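3-oxoacyl-[acyl-carrier protein] synthase (Thermus thermophilus, PDB 1UB7) probably catalyses the first condensation of fatty acid synthesis, joining acetyl-CoA and malonyl-ACP into 3-oxobutanoyl-ACP, and acts as a homodimer. Local coordinates at residues R14-N18 against A19-A23; L260-P263 against W264-A268. All blocks are in the same frame, centred on the assembly; numbering follows the deposited sequence.

Contact 1: R14-N18 against A19-A23; sequences RVMTN and ADFEA
With chi1 at 59°, OG1 of Thr17 sits between its own backbone N and carbonyl carbon, facing the first turn of the helix, while Asp20 (chi1 -77°) swings its carboxylate back over the strand end. Each side chain accepts from the other residue's backbone N. Asp20 N donates to Thr17 OG1 at 3.2 Å, and Thr17 N donates to Asp20 OD2 at 2.8 Å, where it meets the OD2 lone pair pointing away from the other carboxylate oxygen. Thr17 OG1 also donates to Asp20 OD2 (2.7 Å), but arrives from well above the carboxylate plane. Two donors from one residue thus grip OD2 and would fix the rotation of the carboxylate. CG of Met16 lies 3.6 Å from CB of Asp20, and its chain then bends at SD, placing CE over one face of the Phe21 ring (CH-pi) and SD obliquely to it, a Met-aromatic contact; the exact closeness of CE is doubtful. Asn18 O accepts from both Phe21 N and Glu22 N. The Asn18 amide itself turns away to Asp29, Ile38 and Arg41. Thr17 as N-cap and Asp20 make a capping box where strand 14-17 passes into a short helix.

Contact 2: L260-P263 against W264-A268; sequences LGLP and WERVA
A type I beta turn in the loop between helices 250-258 and 271-274 brings Arg266 back across Pro263 and Leu262. The closing bond runs from Arg266 N to Pro263 O at 2.9 Å. The guanidinium then reaches over Leu262: its chain, extended through CG and CD, bends at chi3 (58°), and the CD2 methyl of Leu262 comes to lie over one face of the flat group, 3.4 Å from Arg266 CZ and displaced toward its rim. The arginine's aliphatic part passes the proline, Arg266 CD lying 3.8 Å from Pro263 CG. This turn, whose residues 264-265 form a short 3-10 segment, belongs to the C-terminal part of the thiolase-type fold and runs beside strand 242-245, where Arg266 pairs through its backbone with Phe243. Glu265 packs against the same proline CG; its own CG, held between the backbone N and carbonyl carbon (chi1 52°), is 3.4 Å from Pro263 CG, and OE2 lies 3.5 Å from Pro263 CB. The indole of Trp264 points off the turn to Arg257 of helix 250-258, its cation-pi partner, and Arg257 NH1 donates to Leu262 O.

In the fold
Contacts 1 and 2 do not touch: their centres are 29 Å apart and their nearest atoms about 16 Å. Residues 14-23 carry the chain from the small two-stranded sheet with 40-43 into a short helix, whereas residues 260-268 follow helix 250-258 and run beside strand 242-245, at one outer side of the C-terminal sheet. Each lies some way from a different residue of the predicted catalytic set. The side chain of Phe21 is about 11 Å from that of Asn276, and the side chain of Val267 about 11 Å from that of His246. In contact 2, Ala268 O accepts from Gln247, the neighbour of His246 and the first residue of the predicted ACP-binding region 247-251.

Contact 1: R14-N18 against A19-A23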
ATOM      1  N   ARG A  14      15.210   6.407 -22.985  1.00 56.37           N
ATOM      2  CA  ARG A  14      16.222   7.447 -22.839  1.00 59.97           C
ATOM      3  C   ARG A  14      17.295   7.154 -21.789  1.00 61.88           C
ATOM      4  O   ARG A  14      16.995   6.949 -20.608  1.00 57.21           O
ATOM      5  CB  ARG A  14      15.539   8.782 -22.530  1.00 61.32           C
ATOM      6  CG  ARG A  14      16.472   9.923 -22.165  1.00 66.05           C
ATOM      7  CD  ARG A  14      16.061  11.187 -22.919  1.00 83.43           C
ATOM      8  NE  ARG A  14      16.308  12.417 -22.164  1.00 92.79           N
ATOM      9  CZ  ARG A  14      16.016  13.639 -22.607  1.00 95.74           C
ATOM     10  NH1 ARG A  14      15.470  13.804 -23.808  1.00 95.35           N
ATOM     11  NH2 ARG A  14      16.258  14.701 -21.843  1.00 93.66           N
ATOM     12  N   VAL A  15      18.553   7.151 -22.232  1.00 64.87           N
ATOM     13  CA  VAL A  15      19.692   6.894 -21.350  1.00 63.77           C
ATOM     14  C   VAL A  15      20.346   8.199 -20.887  1.00 66.62           C
ATOM     15  O   VAL A  15      20.269   9.228 -21.567  1.00 65.52           O
ATOM     16  CB  VAL A  15      20.777   6.041 -22.056  1.00 62.59           C
ATOM     17  CG1 VAL A  15      21.925   5.752 -21.096  1.00 61.85           C
ATOM     18  CG2 VAL A  15      20.178   4.738 -22.562  1.00 60.15           C
ATOM     19  N   MET A  16      20.980   8.151 -19.720  1.00 66.97           N
ATOM     20  CA  MET A  16      21.660   9.316 -19.186  1.00 66.65           C
ATOM     21  C   MET A  16      22.991   8.903 -18.571  1.00 68.11           C
ATOM     22  O   MET A  16      23.043   8.310 -17.491  1.00 67.28           O
ATOM     23  CB  MET A  16      20.792  10.021 -18.152  1.00 65.89           C
ATOM     24  CG  MET A  16      21.162  11.480 -18.004  1.00 76.15           C
ATOM     25  SD  MET A  16      19.862  12.470 -17.283  1.00 79.86           S
ATOM     26  CE  MET A  16      20.798  13.592 -16.268  1.00 69.73           C
ATOM     27  N   THR A  17      24.065   9.227 -19.290  1.00 70.78           N
ATOM     28  CA  THR A  17      25.433   8.906 -18.888  1.00 68.19           C
ATOM     29  C   THR A  17      25.961   9.858 -17.824  1.00 70.18           C
ATOM     30  O   THR A  17      25.446  10.971 -17.657  1.00 66.60           O
ATOM     31  CB  THR A  17      26.377   8.968 -20.098  1.00 66.50           C
ATOM     32  OG1 THR A  17      26.331  10.284 -20.668  1.00 67.93           O
ATOM     33  CG2 THR A  17      25.954   7.956 -21.157  1.00 64.40           C
ATOM     34  N   ASN A  18      26.989   9.415 -17.102  1.00 71.77           N
ATOM     35  CA  ASN A  18      27.583  10.250 -16.069  1.00 72.75           C
ATOM     36  C   ASN A  18      28.037  11.528 -16.758  1.00 71.10           C
ATOM     37  O   ASN A  18      28.018  12.606 -16.166  1.00 69.78           O
ATOM     38  CB  ASN A  18      28.777   9.551 -15.403  1.00 72.22           C
ATOM     39  CG  ASN A  18      28.369   8.328 -14.580  1.00 73.36           C
ATOM     40  OD1 ASN A  18      27.318   8.308 -13.937  1.00 71.25           O
ATOM     41  ND2 ASN A  18      29.221   7.315 -14.579  1.00 69.41           N
ATOM     42  N   ALA A  19      28.431  11.391 -18.022  1.00 69.90           N
ATOM     43  CA  ALA A  19      28.867  12.526 -18.829  1.00 69.75           C
ATOM     44  C   ALA A  19      27.742  13.559 -18.838  1.00 69.91           C
ATOM     45  O   ALA A  19      27.969  14.750 -18.591  1.00 64.63           O
ATOM     46  CB  ALA A  19      29.176  12.065 -20.256  1.00 68.91           C
ATOM     47  N   ASP A  20      26.527  13.085 -19.117  1.00 70.02           N
ATOM     48  CA  ASP A  20      25.338  13.930 -19.145  1.00 69.86           C
ATOM     49  C   ASP A  20      25.212  14.742 -17.858  1.00 68.79           C
ATOM     50  O   ASP A  20      24.631  15.829 -17.847  1.00 60.64           O
ATOM     51  CB  ASP A  20      24.087  13.071 -19.330  1.00 71.90           C
ATOM     52  CG  ASP A  20      23.903  12.613 -20.757  1.00 75.09           C
ATOM     53  OD1 ASP A  20      23.750  13.483 -21.642  1.00 72.60           O
ATOM     54  OD2 ASP A  20      23.904  11.386 -20.996  1.00 77.72           O
ATOM     55  N   PHE A  21      25.753  14.196 -16.774  1.00 71.12           N
ATOM     56  CA  PHE A  21      25.719  14.859 -15.479  1.00 78.07           C
ATOM     57  C   PHE A  21      26.906  15.816 -15.320  1.00 82.74           C
ATOM     58  O   PHE A  21      26.802  16.834 -14.631  1.00 84.33           O
ATOM     59  CB  PHE A  21      25.716  13.817 -14.353  1.00 79.01           C
ATOM     60  CG  PHE A  21      24.380  13.139 -14.150  1.00 79.17           C
ATOM     61  CD1 PHE A  21      23.317  13.826 -13.567  1.00 74.82           C
ATOM     62  CD2 PHE A  21      24.187  11.810 -14.542  1.00 80.68           C
ATOM     63  CE1 PHE A  21      22.083  13.203 -13.375  1.00 71.11           C
ATOM     64  CE2 PHE A  21      22.956  11.175 -14.355  1.00 72.41           C
ATOM     65  CZ  PHE A  21      21.904  11.873 -13.771  1.00 73.53           C
ATOM     66  N   GLU A  22      28.031  15.490 -15.957  1.00 85.52           N
ATOM     67  CA  GLU A  22      29.215  16.347 -15.891  1.00 84.98           C
ATOM     68  C   GLU A  22      28.942  17.609 -16.704  1.00 85.45           C
ATOM     69  O   GLU A  22      29.595  18.631 -16.514  1.00 85.85           O
ATOM     70  CB  GLU A  22      30.444  15.636 -16.473  1.00 85.63           C
ATOM     71  CG  GLU A  22      30.916  14.416 -15.695  1.00 87.83           C
ATOM     72  CD  GLU A  22      32.137  13.753 -16.324  1.00 90.57           C
ATOM     73  OE1 GLU A  22      32.084  13.410 -17.527  1.00 87.65           O
ATOM     74  OE2 GLU A  22      33.149  13.570 -15.612  1.00 90.84           O
ATOM     75  N   ALA A  23      27.964  17.525 -17.602  1.00 84.66           N
ATOM     76  CA  ALA A  23      27.593  18.640 -18.470  1.00 86.14           C
ATOM     77  C   ALA A  23      26.893  19.815 -17.785  1.00 89.26           C
ATOM     78  O   ALA A  23      26.666  20.846 -18.420  1.00 92.58           O
ATOM     79  CB  ALA A  23      26.723  18.129 -19.614  1.00 80.41           C
TER

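Contact 2: L260-P263 against W264-A268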
ATOM      1  N   LEU A 260      29.805 -12.014   3.353  1.00 81.56           N
ATOM      2  CA  LEU A 260      29.133 -13.305   3.229  1.00 81.18           C
ATOM      3  C   LEU A 260      29.985 -14.383   2.562  1.00 81.87           C
ATOM      4  O   LEU A 260      29.518 -15.508   2.346  1.00 81.71           O
ATOM      5  CB  LEU A 260      27.823 -13.145   2.460  1.00 81.05           C
ATOM      6  CG  LEU A 260      26.694 -12.438   3.205  1.00 84.16           C
ATOM      7  CD1 LEU A 260      25.493 -12.275   2.290  1.00 84.38           C
ATOM      8  CD2 LEU A 260      26.318 -13.245   4.439  1.00 85.28           C
ATOM      9  N   GLY A 261      31.235 -14.043   2.247  1.00 80.11           N
ATOM     10  CA  GLY A 261      32.123 -14.998   1.603  1.00 77.52           C
ATOM     11  C   GLY A 261      31.565 -15.417   0.256  1.00 77.08           C
ATOM     12  O   GLY A 261      31.345 -16.610  -0.002  1.00 75.38           O
ATOM     13  N   LEU A 262      31.346 -14.429  -0.608  1.00 73.86           N
ATOM     14  CA  LEU A 262      30.776 -14.679  -1.924  1.00 70.55           C
ATOM     15  C   LEU A 262      31.531 -14.107  -3.113  1.00 67.22           C
ATOM     16  O   LEU A 262      32.094 -13.011  -3.050  1.00 62.38           O
ATOM     17  CB  LEU A 262      29.338 -14.154  -1.977  1.00 68.38           C
ATOM     18  CG  LEU A 262      28.237 -14.915  -1.238  1.00 69.76           C
ATOM     19  CD1 LEU A 262      26.950 -14.102  -1.301  1.00 68.77           C
ATOM     20  CD2 LEU A 262      28.039 -16.301  -1.866  1.00 66.21           C
ATOM     21  N   PRO A 263      31.562 -14.870  -4.217  1.00 68.29           N
ATOM     22  CA  PRO A 263      32.220 -14.497  -5.475  1.00 70.19           C
ATOM     23  C   PRO A 263      31.205 -13.713  -6.313  1.00 71.00           C
ATOM     24  O   PRO A 263      30.012 -14.031  -6.291  1.00 73.40           O
ATOM     25  CB  PRO A 263      32.572 -15.851  -6.092  1.00 67.83           C
ATOM     26  CG  PRO A 263      31.450 -16.726  -5.635  1.00 67.70           C
ATOM     27  CD  PRO A 263      31.257 -16.315  -4.191  1.00 65.81           C
ATOM     28  N   TRP A 264      31.664 -12.695  -7.039  1.00 71.76           N
ATOM     29  CA  TRP A 264      30.764 -11.874  -7.848  1.00 70.90           C
ATOM     30  C   TRP A 264      29.848 -12.646  -8.795  1.00 72.47           C
ATOM     31  O   TRP A 264      28.842 -12.116  -9.263  1.00 72.76           O
ATOM     32  CB  TRP A 264      31.561 -10.847  -8.644  1.00 66.65           C
ATOM     33  CG  TRP A 264      31.942  -9.660  -7.837  1.00 69.25           C
ATOM     34  CD1 TRP A 264      33.181  -9.353  -7.365  1.00 67.66           C
ATOM     35  CD2 TRP A 264      31.073  -8.607  -7.404  1.00 74.46           C
ATOM     36  NE1 TRP A 264      33.144  -8.168  -6.665  1.00 67.09           N
ATOM     37  CE2 TRP A 264      31.861  -7.689  -6.672  1.00 71.55           C
ATOM     38  CE3 TRP A 264      29.703  -8.348  -7.561  1.00 71.41           C
ATOM     39  CZ2 TRP A 264      31.327  -6.530  -6.099  1.00 70.59           C
ATOM     40  CZ3 TRP A 264      29.172  -7.193  -6.991  1.00 65.35           C
ATOM     41  CH2 TRP A 264      29.985  -6.299  -6.269  1.00 67.92           C
ATOM     42  N   GLU A 265      30.204 -13.897  -9.067  1.00 73.92           N
ATOM     43  CA  GLU A 265      29.435 -14.765  -9.957  1.00 73.92           C
ATOM     44  C   GLU A 265      28.096 -15.196  -9.349  1.00 70.99           C
ATOM     45  O   GLU A 265      27.165 -15.566 -10.067  1.00 67.48           O
ATOM     46  CB  GLU A 265      30.265 -16.003 -10.273  1.00 76.17           C
ATOM     47  CG  GLU A 265      30.767 -16.673  -9.013  1.00 85.70           C
ATOM     48  CD  GLU A 265      31.587 -17.910  -9.279  1.00 89.61           C
ATOM     49  OE1 GLU A 265      31.052 -18.865  -9.883  1.00 96.14           O
ATOM     50  OE2 GLU A 265      32.767 -17.924  -8.877  1.00 89.50           O
ATOM     51  N   ARG A 266      28.012 -15.160  -8.023  1.00 68.57           N
ATOM     52  CA  ARG A 266      26.797 -15.547  -7.314  1.00 68.42           C
ATOM     53  C   ARG A 266      26.051 -14.322  -6.795  1.00 65.79           C
ATOM     54  O   ARG A 266      25.274 -14.412  -5.850  1.00 66.66           O
ATOM     55  CB  ARG A 266      27.144 -16.483  -6.154  1.00 70.81           C
ATOM     56  CG  ARG A 266      27.515 -17.889  -6.597  1.00 71.39           C
ATOM     57  CD  ARG A 266      28.199 -18.658  -5.481  1.00 78.80           C
ATOM     58  NE  ARG A 266      27.375 -18.769  -4.281  1.00 82.53           N
ATOM     59  CZ  ARG A 266      27.763 -19.378  -3.164  1.00 82.18           C
ATOM     60  NH1 ARG A 266      28.968 -19.929  -3.098  1.00 82.36           N
ATOM     61  NH2 ARG A 266      26.945 -19.446  -2.119  1.00 81.67           N
ATOM     62  N   VAL A 267      26.304 -13.181  -7.426  1.00 60.19           N
ATOM     63  CA  VAL A 267      25.666 -11.925  -7.069  1.00 55.89           C
ATOM     64  C   VAL A 267      25.241 -11.195  -8.335  1.00 58.79           C
ATOM     65  O   VAL A 267      26.042 -11.034  -9.259  1.00 58.51           O
ATOM     66  CB  VAL A 267      26.617 -11.015  -6.301  1.00 55.84           C
ATOM     67  CG1 VAL A 267      26.019  -9.615  -6.190  1.00 52.86           C
ATOM     68  CG2 VAL A 267      26.877 -11.602  -4.919  1.00 60.09           C
ATOM     69  N   ALA A 268      23.987 -10.744  -8.359  1.00 54.27           N
ATOM     70  CA  ALA A 268      23.433 -10.037  -9.511  1.00 49.28           C
ATOM     71  C   ALA A 268      23.695  -8.539  -9.463  1.00 42.55           C
ATOM     72  O   ALA A 268      23.473  -7.895  -8.446  1.00 46.82           O
ATOM     73  CB  ALA A 268      21.939 -10.294  -9.599  1.00 50.69           C
TER